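Long-range contact in UDP-N-acetylglucosamine pyrophosphorylase (Entamoeba histolytica, PDB 3OC9), which probably catalyses the formation of UDP-N-acetylglucosamine and diphosphate from UTP and N-acetylglucosamine 1-phosphate: residues Y201-K215 with F316-R329. Sequence-based numbering, arbitrary orientation. Where two conformers were deposited one is given.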
# COMPACT_ATOMS: atom_id res chain seq x y z
N TYR A 201 10.75 11.28 9.92
CA TYR A 201 10.79 10.45 11.16
C TYR A 201 11.85 9.32 11.04
O TYR A 201 12.71 9.15 11.94
CB TYR A 201 9.38 9.91 11.47
CG TYR A 201 9.14 9.41 12.91
CD1 TYR A 201 8.88 10.32 13.94
CD2 TYR A 201 9.14 8.04 13.22
CE1 TYR A 201 8.62 9.88 15.26
CE2 TYR A 201 8.89 7.58 14.55
CZ TYR A 201 8.64 8.52 15.56
OH TYR A 201 8.41 8.09 16.88
N MET A 202 11.82 8.55 9.95
CA MET A 202 12.81 7.48 9.78
C MET A 202 14.26 7.99 9.60
O MET A 202 15.22 7.32 10.02
CB MET A 202 12.35 6.38 8.79
CG MET A 202 12.41 6.71 7.31
SD MET A 202 11.80 5.30 6.30
CE MET A 202 12.89 3.96 6.78
N ASP A 203 14.44 9.20 9.05
CA ASP A 203 15.81 9.72 8.89
C ASP A 203 16.42 10.16 10.21
O ASP A 203 17.56 9.80 10.51
CB ASP A 203 15.92 10.84 7.84
CG ASP A 203 17.38 11.25 7.55
OD1 ASP A 203 18.17 10.42 7.05
OD2 ASP A 203 17.72 12.41 7.83
N LEU A 204 15.65 10.88 11.02
CA LEU A 204 16.18 11.39 12.29
C LEU A 204 16.42 10.28 13.35
O LEU A 204 17.34 10.39 14.20
CB LEU A 204 15.37 12.60 12.80
CG LEU A 204 15.29 13.83 11.84
CD1 LEU A 204 14.49 14.99 12.43
CD2 LEU A 204 16.67 14.33 11.36
N LEU A 205 15.64 9.18 13.26
CA LEU A 205 15.86 8.00 14.13
C LEU A 205 16.82 6.93 13.53
O LEU A 205 17.12 5.92 14.19
CB LEU A 205 14.52 7.36 14.55
CG LEU A 205 13.56 8.16 15.45
CD1 LEU A 205 12.30 7.34 15.74
CD2 LEU A 205 14.21 8.58 16.77
N GLN A 206 17.26 7.16 12.29
CA GLN A 206 18.16 6.26 11.53
C GLN A 206 17.65 4.79 11.43
O GLN A 206 18.41 3.83 11.65
CB GLN A 206 19.60 6.37 12.06
CG GLN A 206 20.23 7.76 11.77
CD GLN A 206 20.69 7.91 10.32
OE1 GLN A 206 21.68 7.30 9.90
NE2 GLN A 206 19.95 8.71 9.54
N SER A 207 16.37 4.63 11.09
CA SER A 207 15.71 3.30 11.01
C SER A 207 16.10 2.54 9.73
O SER A 207 16.27 3.18 8.68
CB SER A 207 14.17 3.48 10.97
OG SER A 207 13.68 4.19 12.11
N GLU A 208 16.19 1.20 9.82
CA GLU A 208 16.16 0.28 8.63
C GLU A 208 14.74 0.07 8.07
O GLU A 208 14.53 0.04 6.85
CB GLU A 208 16.77 -1.08 9.00
CG GLU A 208 18.31 -1.03 9.19
CD GLU A 208 18.84 -2.31 9.85
OE1 GLU A 208 18.32 -2.68 10.91
OE2 GLU A 208 19.80 -2.90 9.32
N ILE A 209 13.78 -0.13 8.98
CA ILE A 209 12.35 -0.27 8.64
C ILE A 209 11.51 0.66 9.53
O ILE A 209 11.75 0.72 10.77
CB ILE A 209 11.80 -1.74 8.82
CG1 ILE A 209 12.78 -2.79 8.27
CG2 ILE A 209 10.39 -1.89 8.13
CD1 ILE A 209 12.38 -4.27 8.57
N CYS A 210 10.56 1.39 8.92
CA CYS A 210 9.52 2.13 9.66
C CYS A 210 8.14 1.50 9.31
O CYS A 210 7.70 1.56 8.13
CB CYS A 210 9.58 3.64 9.32
SG CYS A 210 8.32 4.70 10.21
N ILE A 211 7.47 0.93 10.32
CA ILE A 211 6.19 0.17 10.12
C ILE A 211 4.97 1.00 10.58
O ILE A 211 4.86 1.28 11.79
CB ILE A 211 6.19 -1.19 10.92
CG1 ILE A 211 7.45 -2.01 10.62
CG2 ILE A 211 4.91 -2.02 10.61
CD1 ILE A 211 7.67 -3.28 11.59
N LYS A 212 4.07 1.37 9.66
CA LYS A 212 2.79 2.04 10.04
C LYS A 212 1.78 1.03 10.64
O LYS A 212 1.61 -0.08 10.10
CB LYS A 212 2.17 2.87 8.87
CG LYS A 212 2.80 4.31 8.76
CD LYS A 212 2.33 5.10 7.51
CE LYS A 212 2.61 6.62 7.63
NZ LYS A 212 2.11 7.40 6.40
N ILE A 213 1.11 1.41 11.74
CA ILE A 213 0.14 0.53 12.42
C ILE A 213 -1.16 1.27 12.76
O ILE A 213 -1.17 2.52 12.86
CB ILE A 213 0.73 -0.20 13.72
CG1 ILE A 213 1.06 0.79 14.87
CG2 ILE A 213 1.98 -1.05 13.35
CD1 ILE A 213 -0.17 1.16 15.83
N VAL A 214 -2.23 0.50 12.92
CA VAL A 214 -3.48 1.00 13.55
C VAL A 214 -3.67 0.28 14.91
O VAL A 214 -3.40 -0.92 15.03
CB VAL A 214 -4.75 0.81 12.63
CG1 VAL A 214 -4.66 1.70 11.38
CG2 VAL A 214 -4.98 -0.72 12.22
N LYS A 215 -4.12 1.02 15.92
CA LYS A 215 -4.47 0.38 17.22
C LYS A 215 -5.66 -0.61 17.10
O LYS A 215 -6.76 -0.21 16.67
CB LYS A 215 -4.83 1.45 18.25
CG LYS A 215 -3.67 2.16 18.88
CD LYS A 215 -4.22 2.96 20.09
CE LYS A 215 -3.14 3.54 20.95
NZ LYS A 215 -3.72 4.53 21.93
N PHE A 316 11.02 -8.97 8.39
CA PHE A 316 11.13 -8.05 9.55
C PHE A 316 12.18 -8.43 10.63
O PHE A 316 12.88 -7.53 11.13
CB PHE A 316 9.75 -7.75 10.22
CG PHE A 316 8.74 -6.95 9.37
CD1 PHE A 316 9.04 -6.43 8.10
CD2 PHE A 316 7.46 -6.71 9.91
CE1 PHE A 316 8.05 -5.69 7.36
CE2 PHE A 316 6.46 -5.97 9.17
CZ PHE A 316 6.76 -5.45 7.91
N PRO A 317 12.32 -9.74 11.00
CA PRO A 317 13.30 -10.06 12.07
C PRO A 317 14.80 -9.93 11.67
O PRO A 317 15.69 -10.00 12.55
CB PRO A 317 12.94 -11.50 12.49
CG PRO A 317 11.98 -12.02 11.46
CD PRO A 317 11.41 -10.87 10.68
N LEU A 318 15.07 -9.72 10.37
CA LEU A 318 16.44 -9.43 9.91
C LEU A 318 16.96 -8.07 10.41
O LEU A 318 18.18 -7.88 10.62
CB LEU A 318 16.52 -9.53 8.37
CG LEU A 318 17.86 -9.29 7.64
CD1 LEU A 318 18.91 -10.33 8.02
CD2 LEU A 318 17.66 -9.28 6.13
N ALA A 319 16.06 -7.11 10.59
CA ALA A 319 16.44 -5.74 11.02
C ALA A 319 16.81 -5.61 12.51
O ALA A 319 16.21 -6.28 13.36
CB ALA A 319 15.31 -4.77 10.68
N THR A 320 17.77 -4.72 12.83
CA THR A 320 18.08 -4.36 14.25
C THR A 320 17.60 -2.95 14.66
O THR A 320 17.57 -2.62 15.87
CB THR A 320 19.60 -4.46 14.63
OG1 THR A 320 20.37 -3.55 13.85
CG2 THR A 320 20.15 -5.89 14.46
N LYS A 321 17.23 -2.11 13.68
CA LYS A 321 16.74 -0.75 13.98
C LYS A 321 15.37 -0.56 13.33
O LYS A 321 15.28 -0.36 12.10
CB LYS A 321 17.72 0.31 13.48
CG LYS A 321 19.13 0.20 14.12
CD LYS A 321 20.10 1.23 13.54
CE LYS A 321 19.91 2.64 14.11
NZ LYS A 321 19.63 2.65 15.57
N VAL A 322 14.32 -0.63 14.15
CA VAL A 322 12.92 -0.57 13.64
C VAL A 322 12.10 0.46 14.44
O VAL A 322 12.13 0.44 15.69
CB VAL A 322 12.21 -1.96 13.77
CG1 VAL A 322 10.71 -1.89 13.33
CG2 VAL A 322 12.96 -3.06 12.99
N SER A 323 11.42 1.38 13.75
CA SER A 323 10.49 2.30 14.42
C SER A 323 9.01 1.96 14.08
O SER A 323 8.73 1.44 12.97
CB SER A 323 10.87 3.77 14.09
OG SER A 323 10.82 4.05 12.69
N ILE A 324 8.10 2.25 15.02
CA ILE A 324 6.65 1.95 14.89
C ILE A 324 5.85 3.27 14.91
O ILE A 324 5.90 4.02 15.90
CB ILE A 324 6.16 0.98 16.03
CG1 ILE A 324 7.08 -0.25 16.18
CG2 ILE A 324 4.68 0.54 15.83
CD1 ILE A 324 7.29 -1.06 14.88
N PHE A 325 5.12 3.55 13.83
CA PHE A 325 4.44 4.86 13.55
C PHE A 325 2.90 4.67 13.56
O PHE A 325 2.33 4.04 12.64
CB PHE A 325 4.96 5.34 12.16
CG PHE A 325 4.56 6.77 11.73
CD1 PHE A 325 3.24 7.12 11.46
CD2 PHE A 325 5.57 7.73 11.49
CE1 PHE A 325 2.90 8.42 11.00
CE2 PHE A 325 5.25 9.03 11.03
CZ PHE A 325 3.91 9.37 10.79
N GLU A 326 2.21 5.22 14.57
CA GLU A 326 0.72 5.10 14.61
C GLU A 326 -0.01 6.03 13.62
O GLU A 326 0.27 7.25 13.59
CB GLU A 326 0.18 5.38 16.05
CG GLU A 326 -1.38 5.18 16.16
CD GLU A 326 -2.01 5.65 17.49
OE1 GLU A 326 -1.30 6.19 18.38
OE2 GLU A 326 -3.24 5.47 17.65
N ILE A 327 -0.95 5.49 12.82
CA ILE A 327 -1.87 6.31 11.99
C ILE A 327 -3.33 6.22 12.47
O ILE A 327 -3.71 5.25 13.12
CB ILE A 327 -1.79 5.93 10.47
CG1 ILE A 327 -2.19 4.45 10.26
CG2 ILE A 327 -0.35 6.20 9.96
CD1 ILE A 327 -2.70 4.10 8.83
N GLN A 328 -4.13 7.24 12.15
CA GLN A 328 -5.57 7.21 12.43
C GLN A 328 -6.33 6.60 11.25
O GLN A 328 -6.03 6.93 10.10
CB GLN A 328 -6.09 8.63 12.68
CG GLN A 328 -5.51 9.30 13.92
CD GLN A 328 -5.71 8.46 15.18
OE1 GLN A 328 -6.85 8.22 15.59
NE2 GLN A 328 -4.61 8.01 15.78
N ARG A 329 -7.30 5.72 11.51
CA ARG A 329 -8.05 5.09 10.41
C ARG A 329 -8.76 6.17 9.59
O ARG A 329 -8.86 6.07 8.37
CB ARG A 329 -9.08 4.04 10.93
CG ARG A 329 -8.45 2.86 11.73
CD ARG A 329 -9.50 1.89 12.33
NE ARG A 329 -8.90 1.00 13.34
CZ ARG A 329 -8.75 -0.31 13.20
NH1 ARG A 329 -9.17 -0.94 12.10
NH2 ARG A 329 -8.18 -1.01 14.18
O HOH W 1 19.83 5.95 16.36
O HOH W 2 21.13 -4.52 10.98
O HOH W 3 -4.65 4.04 15.57
O HOH W 4 -7.82 2.24 15.52
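Glu208 OE1 accepts two hydrogen bonds from backbone nitrogens, from Thr320 N at 2.9 Å and from Lys321 N at 3.0 Å. Both donors meet the oxygen nearly along its C-O axis. Glu208 N in turn donates a hydrogen bond to Lys321 O, so backbone and carboxylate together fix the turn before strand 322-326. A water joins Glu208 OE2 to Thr320 OG1.

Beyond this turn, strands 209-215 and 322-326 pair in parallel. Ile209, Ile211 and Ile213 exchange hydrogen bonds in alternation with the backbone of Ser323, Phe325 and Ile327.

On the face of Cys210 and Lys212, Ser323 OG lies 2.9 Å from Ser207 OG in a hydrogen bond. The Phe325 ring turns its edge to the face of Tyr201, a T-shaped pair with planes at 83°. Phe325 CG is anti to the backbone N (chi1 -171°), which lays the ring alongside the extended Lys212 chain. Lys212 CE makes an off-centre CH-pi contact with that ring and also touches Ile327 CG2. The Lys212 ammonium reaches on to salt bridges with Glu332 and Asp195.

The other face, that of Ile209, Ile211 and Ile213, is mainly apolar. Ile211 CD1 sits over one face of the Phe316 ring, 4.2 Å from its centroid, and also meets Val322 CG1. Ile209 CD1 packs on Ala319 CB at 3.6 Å.

At the far end, Arg329 NH2 donates a hydrogen bond to Lys215 O at 3.0 Å, with the oxygen at the guanidinium edge. Val214 CG2 lies over one guanidinium face, and NH1 forms a salt bridge with Glu221.

Strand 209-215 is thus held between 322-326 and the antiparallel strands 258-261 and 263-267, within the mixed sheet of a UDPGP-family enzyme, consistent with the GT-A clan to which the family belongs. Phe270 of helix 268-274 packs against Ile209 and Ala319.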